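Immunity protein (Neisseria meningitidis, PDB 4Q7O) probably protects its own cell from a contact-dependent growth-inhibition toxin by binding and neutralising the cognate toxin domain. Local coordinates at residues L100-P103 with I104-Y108. Residues are numbered along the deposited sequence; the frame is centred on the assembly and turned at random.
Sequences LIIP and INLAY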
loop_
_atom_site.group_PDB
_atom_site.type_symbol
_atom_site.label_atom_id
_atom_site.label_comp_id
_atom_site.label_asym_id
_atom_site.label_seq_id
_atom_site.Cartn_x
_atom_site.Cartn_y
_atom_site.Cartn_z
ATOM N N LEU B 100 -4.388 -10.428 0.320
ATOM C CA LEU B 100 -3.059 -11.000 0.469
ATOM C C LEU B 100 -3.071 -12.066 1.541
ATOM O O LEU B 100 -3.663 -11.881 2.599
ATOM C CB LEU B 100 -2.062 -9.906 0.858
ATOM C CG LEU B 100 -0.629 -10.331 1.195
ATOM C CD1 LEU B 100 0.081 -10.878 -0.023
ATOM C CD2 LEU B 100 0.162 -9.165 1.777
ATOM N N ILE B 101 -2.396 -13.176 1.269
ATOM C CA ILE B 101 -2.168 -14.200 2.280
ATOM C C ILE B 101 -0.672 -14.318 2.540
ATOM O O ILE B 101 0.124 -14.347 1.602
ATOM C CB ILE B 101 -2.744 -15.549 1.835
ATOM C CG1 ILE B 101 -4.277 -15.467 1.778
ATOM C CG2 ILE B 101 -2.281 -16.661 2.757
ATOM C CD1 ILE B 101 -4.931 -16.593 0.979
ATOM N N ILE B 102 -0.289 -14.361 3.814
ATOM C CA ILE B 102 1.107 -14.550 4.200
ATOM C C ILE B 102 1.205 -15.526 5.377
ATOM O O ILE B 102 0.214 -15.767 6.062
ATOM C CB ILE B 102 1.789 -13.207 4.571
ATOM C CG1 ILE B 102 0.974 -12.445 5.623
ATOM C CG2 ILE B 102 2.012 -12.361 3.331
ATOM C CD1 ILE B 102 1.673 -11.179 6.137
ATOM N N PRO B 103 2.397 -16.091 5.618
ATOM C CA PRO B 103 2.534 -16.910 6.828
ATOM C C PRO B 103 2.327 -16.076 8.088
ATOM O O PRO B 103 2.676 -14.894 8.115
ATOM C CB PRO B 103 3.991 -17.387 6.765
ATOM C CG PRO B 103 4.367 -17.290 5.310
ATOM C CD PRO B 103 3.637 -16.068 4.819
ATOM N N ILE B 104 1.776 -16.687 9.131
ATOM C CA ILE B 104 1.593 -16.001 10.404
ATOM C C ILE B 104 2.912 -15.449 10.965
ATOM O O ILE B 104 2.942 -14.364 11.528
ATOM C CB ILE B 104 0.856 -16.905 11.420
ATOM C CG1 ILE B 104 -0.609 -17.061 10.999
ATOM C CG2 ILE B 104 0.933 -16.335 12.827
ATOM C CD1 ILE B 104 -1.370 -18.112 11.774
ATOM N N ASN B 105 4.011 -16.166 10.784
ATOM C CA ASN B 105 5.295 -15.666 11.268
ATOM C C ASN B 105 5.638 -14.320 10.648
ATOM O O ASN B 105 6.081 -13.393 11.334
ATOM C CB ASN B 105 6.420 -16.658 10.959
ATOM C CG ASN B 105 6.383 -17.879 11.838
ATOM O OD1 ASN B 105 5.686 -17.917 12.856
ATOM N ND2 ASN B 105 7.157 -18.888 11.460
ATOM N N LEU B 106 5.449 -14.213 9.338
ATOM C CA LEU B 106 5.702 -12.951 8.653
ATOM C C LEU B 106 4.723 -11.878 9.106
ATOM O O LEU B 106 5.103 -10.724 9.282
ATOM C CB LEU B 106 5.666 -13.135 7.130
ATOM C CG LEU B 106 5.851 -11.845 6.322
ATOM C CD1 LEU B 106 7.191 -11.178 6.607
ATOM C CD2 LEU B 106 5.709 -12.113 4.840
ATOM N N ALA B 107 3.464 -12.254 9.316
ATOM C CA ALA B 107 2.495 -11.301 9.858
ATOM C C ALA B 107 2.949 -10.739 11.204
ATOM O O ALA B 107 2.887 -9.529 11.427
ATOM C CB ALA B 107 1.124 -11.933 9.989
ATOM N N TYR B 108 3.411 -11.604 12.102
ATOM C CA TYR B 108 3.925 -11.117 13.381
ATOM C C TYR B 108 5.115 -10.169 13.214
ATOM O O TYR B 108 5.234 -9.187 13.935
ATOM C CB TYR B 108 4.283 -12.273 14.313
ATOM C CG TYR B 108 3.126 -12.711 15.172
ATOM C CD1 TYR B 108 2.825 -12.049 16.361
ATOM C CD2 TYR B 108 2.328 -13.776 14.800
ATOM C CE1 TYR B 108 1.762 -12.447 17.155
ATOM C CE2 TYR B 108 1.262 -14.186 15.595
ATOM C CZ TYR B 108 0.985 -13.517 16.766
ATOM O OH TYR B 108 -0.079 -13.915 17.545
#
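I102 and P103, at the end of a strand, meet L106 and A107 in the first turn of the helix that follows, a direct strand-to-helix junction with no loop residue in between. The two axes stand at 95° to each other, and P103 occupies the N-cap position. Its carbonyl O accepts the first i to i+4 hydrogen bond of the helix from A107 N, 3.0 Å away; the donor N lies in the carbonyl plane and the bond is nearly straight at 163°. P103, the last residue of the strand, has no backbone N-H of its own. The I102 side chain, whose CB points toward the helix, touches it with both branches. With CG1 between the backbone N and the carbonyl carbon (chi1 53°) and the chain extended beyond it, CD1 lies 3.8 Å from A107 N and 4.0 Å from A107 CB. The other branch, CG2, meets L106 CD2 at 4.0 Å, the two side chains crossing at about a right angle. L106 also passes beside the proline ring, its CB 4.2 Å from P103 CD. Farther out, strand 98-103 is an outermost strand of the chain's four-stranded antiparallel sheet; the backbones of I102 and I87, on strand 86-91, are hydrogen-bonded, and the side chains of I102 and A107 both pack on I87. Helix 104-121 leaves the sheet here, with Y108 making an edge-to-face stack with Y136 of helix 126-139. One turn back, I104 brings CG2 to the edge of the Y108 ring, in its plane, while I104 O accepts a hydrogen bond from Y108 N, 2.9 Å away.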